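Local coordinates for protein 2-c-methyl-d-erythritol 2,4-cyclodiphosphate synthase (Plasmodium falciparum, PDB 4C81) that probably catalyses ring closure of 4-diphosphocytidyl-2-C-methyl-D-erythritol 2-phosphate to 2-C-methyl-D-erythritol 2,4-cyclodiphosphate, releasing CMP, in the non-mevalonate route to isoprenoids, at residues D15-K20 / V56-D61; I121-Q126 / I152-K157. The protein carries 1 engineered substitution. All blocks are in the same frame, centred on the assembly; numbering follows the deposited sequence.

Contact 1 of 2, residues D15-K20 / V56-D61. With ZN (zinc ion), chain B.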
# COMPACT_ATOMS: atom_id res chain seq x y z
N ASP A 15 6.25 8.08 0.11
CA ASP A 15 7.43 8.92 0.02
C ASP A 15 8.66 8.15 0.46
O ASP A 15 8.57 7.17 1.21
CB ASP A 15 7.26 10.18 0.86
CG ASP A 15 8.26 11.27 0.51
OD1 ASP A 15 8.85 11.24 -0.60
OD2 ASP A 15 8.47 12.16 1.36
N ILE A 16 9.81 8.60 -0.04
CA ILE A 16 11.11 8.04 0.30
C ILE A 16 12.13 9.17 0.31
O ILE A 16 12.09 10.06 -0.55
CB ILE A 16 11.54 6.93 -0.72
CG1 ILE A 16 12.94 6.40 -0.40
CG2 ILE A 16 11.47 7.45 -2.16
CD1 ILE A 16 13.35 5.17 -1.21
N HIS A 17 13.02 9.16 1.31
CA HIS A 17 14.15 10.08 1.32
C HIS A 17 15.43 9.38 1.74
O HIS A 17 15.40 8.42 2.52
CB HIS A 17 13.87 11.29 2.22
CG HIS A 17 12.93 12.27 1.61
ND1 HIS A 17 13.27 13.06 0.53
CD2 HIS A 17 11.64 12.57 1.90
CE1 HIS A 17 12.23 13.81 0.20
NE2 HIS A 17 11.23 13.53 1.01
N LYS A 18 16.54 9.85 1.18
CA LYS A 18 17.87 9.36 1.52
C LYS A 18 18.27 9.89 2.88
O LYS A 18 18.02 11.06 3.21
CB LYS A 18 18.90 9.82 0.47
CG LYS A 18 18.66 9.28 -0.93
CD LYS A 18 19.61 9.91 -1.96
CE LYS A 18 21.06 9.52 -1.74
NZ LYS A 18 21.27 8.04 -1.77
N ILE A 19 18.89 9.03 3.68
CA ILE A 19 19.35 9.41 5.01
C ILE A 19 20.79 8.97 5.26
O ILE A 19 21.33 8.11 4.56
CB ILE A 19 18.46 8.81 6.12
CG1 ILE A 19 18.41 7.28 6.04
CG2 ILE A 19 17.06 9.40 6.05
CD1 ILE A 19 18.07 6.62 7.35
N LYS A 20 21.39 9.59 6.28
CA LYS A 20 22.70 9.20 6.79
C LYS A 20 22.61 9.16 8.31
O LYS A 20 22.37 10.18 8.96
CB LYS A 20 23.76 10.19 6.34
CG LYS A 20 25.17 9.90 6.84
CD LYS A 20 26.22 10.69 6.08
CE LYS A 20 26.51 10.07 4.72
NZ LYS A 20 27.55 10.82 3.97
N VAL A 56 19.18 13.86 6.76
CA VAL A 56 18.43 13.58 5.54
C VAL A 56 19.07 14.36 4.39
O VAL A 56 19.36 15.55 4.52
CB VAL A 56 16.93 13.92 5.71
CG1 VAL A 56 16.70 15.43 5.79
CG2 VAL A 56 16.11 13.30 4.58
N LEU A 57 19.32 13.66 3.29
CA LEU A 57 19.95 14.27 2.11
C LEU A 57 18.86 14.62 1.11
O LEU A 57 18.54 13.82 0.22
CB LEU A 57 20.98 13.31 1.50
CG LEU A 57 22.06 12.77 2.46
CD1 LEU A 57 22.98 11.81 1.73
CD2 LEU A 57 22.85 13.90 3.10
N SER A 58 18.29 15.81 1.27
CA SER A 58 17.18 16.27 0.44
C SER A 58 17.16 17.80 0.36
O SER A 58 17.70 18.48 1.23
CB SER A 58 15.84 15.80 1.02
OG SER A 58 15.88 14.43 1.38
N HIS A 59 16.54 18.32 -0.69
CA HIS A 59 16.31 19.76 -0.82
C HIS A 59 15.22 20.19 0.17
O HIS A 59 15.24 21.32 0.67
CB HIS A 59 15.91 20.14 -2.24
CG HIS A 59 17.00 19.97 -3.25
ND1 HIS A 59 18.22 20.60 -3.14
CD2 HIS A 59 17.05 19.25 -4.40
CE1 HIS A 59 18.98 20.27 -4.17
NE2 HIS A 59 18.29 19.45 -4.95
N SER A 60 14.29 19.29 0.43
CA SER A 60 13.22 19.50 1.41
C SER A 60 13.68 19.05 2.81
O SER A 60 14.82 18.62 2.98
CB SER A 60 11.97 18.73 0.99
OG SER A 60 12.16 17.33 1.14
N ASP A 61 12.77 19.14 3.78
CA ASP A 61 13.05 18.72 5.16
C ASP A 61 13.10 17.19 5.35
O ASP A 61 13.47 16.70 6.41
CB ASP A 61 12.05 19.34 6.14
CG ASP A 61 10.61 18.87 5.90
OD1 ASP A 61 10.38 18.04 5.01
OD2 ASP A 61 9.72 19.36 6.62
ZN ZN B . 9.24 13.90 0.71
O HOH W 1 8.53 14.39 -0.89
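His-17 leans across from segment 15-20 of strand 9-21 to the loop that leaves strand 54-57, and its side chain runs from apolar packing at the root to a metal at the tip. At the root, CB of His-17 rests against Val-56 CG2 at 3.8 Å. CG lies anti to the carbonyl carbon (chi1 -75°), which swings the imidazole toward the loop at Ser-58 and Ser-60. Further out, ND1 of His-17 comes 3.1 Å from Ser-58 OG, although that serine was deposited in two conformers and the approach is therefore doubtful. CE1 of His-17 passes 3.6 Å from Ser-60 OG, obliquely to the ring, and NE2 ends on the zinc ion at 2.0 Å. Asp-15, two residues back on the same side of the strand, offers the zinc its OD2 at 2.0 Å. His-67 of helix 64-77 and a water complete the four ligands, the Asp-His-His zinc site of the IspF (YgbB) family, which here lies beside bound CDP. Aspartate and histidine suit the place because each gives the metal one donor atom from a short side chain. Behind the site the two strands pair in antiparallel fashion. The Leu-57 N-H meets Lys-18 O at 2.9 Å and 162°. Val-56, its CG2 anti to the backbone N, sets that methyl 3.2 Å from Lys-18 O and 4.3 Å from Ile-19 CG2, a compact beta-branched filler on the buried face. Lys-18 and Leu-57 hold the more open face, where the lysine bends its amine away from the partner strand.

Contact 2 of 2, residues I121-Q126 / I152-K157. With CDP (cytidine-5'-diphosphate), chain D.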
# COMPACT_ATOMS: atom_id res chain seq x y z
N ILE A 121 -0.56 4.97 8.98
CA ILE A 121 0.73 5.33 8.43
C ILE A 121 1.74 4.24 8.77
O ILE A 121 1.87 3.83 9.93
CB ILE A 121 1.22 6.68 9.00
CG1 ILE A 121 0.20 7.79 8.69
CG2 ILE A 121 2.57 7.04 8.43
CD1 ILE A 121 0.32 8.99 9.59
N ASN A 122 2.43 3.75 7.74
CA ASN A 122 3.45 2.71 7.86
C ASN A 122 4.81 3.26 7.45
O ASN A 122 5.03 3.56 6.28
CB ASN A 122 3.11 1.54 6.96
CG ASN A 122 1.96 0.72 7.48
OD1 ASN A 122 1.96 0.31 8.64
ND2 ASN A 122 0.97 0.48 6.63
N VAL A 123 5.71 3.40 8.42
CA VAL A 123 7.08 3.80 8.15
C VAL A 123 7.95 2.56 8.06
O VAL A 123 7.89 1.70 8.93
CB VAL A 123 7.61 4.74 9.25
CG1 VAL A 123 9.08 5.11 9.00
CG2 VAL A 123 6.75 6.00 9.34
N ILE A 124 8.74 2.46 7.00
CA ILE A 124 9.68 1.36 6.83
C ILE A 124 11.07 1.96 6.96
O ILE A 124 11.50 2.75 6.12
CB ILE A 124 9.52 0.63 5.48
CG1 ILE A 124 8.05 0.25 5.27
CG2 ILE A 124 10.40 -0.62 5.47
CD1 ILE A 124 7.77 -0.46 3.96
N ALA A 125 11.76 1.58 8.03
CA ALA A 125 13.01 2.20 8.42
C ALA A 125 13.70 1.37 9.50
O ALA A 125 13.04 0.85 10.40
CB ALA A 125 12.75 3.62 8.92
N GLN A 126 15.02 1.22 9.40
CA GLN A 126 15.79 0.58 10.46
C GLN A 126 15.78 1.49 11.69
O GLN A 126 15.52 1.03 12.81
CB GLN A 126 17.24 0.32 10.02
CG GLN A 126 17.38 -0.68 8.87
CD GLN A 126 16.90 -2.08 9.22
OE1 GLN A 126 16.20 -2.72 8.43
NE2 GLN A 126 17.27 -2.56 10.41
N ILE A 152 -5.84 8.63 14.11
CA ILE A 152 -4.48 8.51 13.58
C ILE A 152 -3.75 7.27 14.11
O ILE A 152 -3.78 6.98 15.31
CB ILE A 152 -3.63 9.75 13.96
CG1 ILE A 152 -4.32 11.04 13.51
CG2 ILE A 152 -2.23 9.65 13.36
CD1 ILE A 152 -3.68 12.29 14.07
N SER A 153 -3.12 6.54 13.20
CA SER A 153 -2.21 5.44 13.54
C SER A 153 -0.89 5.68 12.83
O SER A 153 -0.86 6.03 11.66
CB SER A 153 -2.80 4.11 13.09
OG SER A 153 -1.82 3.08 13.16
N VAL A 154 0.21 5.48 13.57
CA VAL A 154 1.55 5.48 12.98
C VAL A 154 2.33 4.29 13.54
O VAL A 154 2.38 4.08 14.76
CB VAL A 154 2.29 6.81 13.21
CG1 VAL A 154 2.51 7.07 14.70
CG2 VAL A 154 3.62 6.81 12.46
N LYS A 155 2.93 3.52 12.64
CA LYS A 155 3.64 2.29 12.98
C LYS A 155 4.94 2.24 12.18
O LYS A 155 4.99 2.72 11.05
CB LYS A 155 2.79 1.05 12.63
CG LYS A 155 1.28 1.22 12.84
CD LYS A 155 0.52 -0.10 12.71
CE LYS A 155 0.46 -0.61 11.28
NZ LYS A 155 -0.33 0.27 10.37
N GLY A 156 5.97 1.64 12.78
CA GLY A 156 7.25 1.45 12.12
C GLY A 156 7.63 -0.02 12.01
O GLY A 156 7.30 -0.82 12.89
N LYS A 157 8.29 -0.36 10.91
CA LYS A 157 8.83 -1.70 10.67
C LYS A 157 10.21 -1.57 10.06
O LYS A 157 10.43 -0.72 9.20
CB LYS A 157 7.93 -2.47 9.70
CG LYS A 157 6.54 -2.80 10.23
CD LYS A 157 6.57 -3.95 11.23
CE LYS A 157 6.80 -5.29 10.55
NZ LYS A 157 6.45 -6.44 11.42
O3B CDP D . 11.00 -8.63 13.35
PB CDP D . 9.60 -7.89 13.68
O1B CDP D . 8.54 -8.59 12.72
O2B CDP D . 9.19 -8.02 15.11
O3A CDP D . 9.69 -6.36 13.16
PA CDP D . 10.95 -5.39 13.40
O1A CDP D . 12.12 -6.12 13.92
O2A CDP D . 11.10 -4.57 12.18
O5' CDP D . 10.41 -4.41 14.56
C5' CDP D . 9.63 -4.89 15.66
C4' CDP D . 8.91 -3.73 16.34
O4' CDP D . 9.88 -2.68 16.57
C3' CDP D . 7.87 -3.10 15.42
O3' CDP D . 6.61 -3.77 15.53
C2' CDP D . 7.78 -1.69 15.99
O2' CDP D . 6.93 -1.67 17.13
C1' CDP D . 9.22 -1.39 16.43
N1 CDP D . 9.87 -0.51 15.41
C2 CDP D . 9.51 0.85 15.35
O2 CDP D . 8.66 1.30 16.11
N3 CDP D . 10.11 1.67 14.40
C4 CDP D . 11.07 1.19 13.51
N4 CDP D . 11.61 2.02 12.63
C5 CDP D . 11.44 -0.15 13.57
C6 CDP D . 10.85 -1.00 14.51
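Strand 121-124 and strand 152-157 run parallel at 22°, closest axes 4.7 Å apart, and five backbone hydrogen bonds join them, from Ile-121 N on Ser-153 O to Ala-125 N on Lys-157 O; the straightest, Val-123 N to Lys-155 O, reaches 175°. On one face Ile-121 CG2 meets Val-154 CG2 at 4.2 Å, beta-branched side chains that fill the layer under helices 64-77 and 130-145. On the other, Asn-122 and Lys-155 lie side by side. Bends at chi3 and chi4 curl the lysine back until NZ sits 2.9 Å from Asn-122 OD1, tilted 32° from the amide plane. The same NZ forms a salt bridge with Asp-120 and bonds to Gln-12 O of the third subunit, which also takes Asn-122 ND2, so this buried charge is well satisfied. Gly-156, lacking a side chain, lets cytosine N3 of CDP within 3.7 Å of its CA; its O lies 3.3 Å from C2'. Ala-125 O accepts the cytosine amine N4 at 2.9 Å, while Lys-157 NZ, salt-bridged to Asp-15 of the third subunit, also reaches CDP O1B weakly at 3.3 Å. The result is a beta-alpha-beta unit whose C-terminal strand ends carry the nucleotide site at a subunit interface.

In the fold
From the N terminus, strand 9-21 leads into a long excursion, partly unmodelled and otherwise holding the small hairpin 43-46/49-51, which contact 1 closes when strand 54-57 returns beside it. Helices 64-77, 82-85 and 97-111 then intervene before contact 2 closes a second loop, formed around helix 130-145. The two closures follow in series, neither enclosing nor crossing the other. Both belong to the same mixed sheet, one at each edge within this chain, with strand 170-181 lying between strands 9-21 and 114-124; their centres are about 17 Å apart. Across the trimer, however, contact 2 of one subunit faces contact 1 of a neighbour, so that nucleotide and zinc sites come together at the interface.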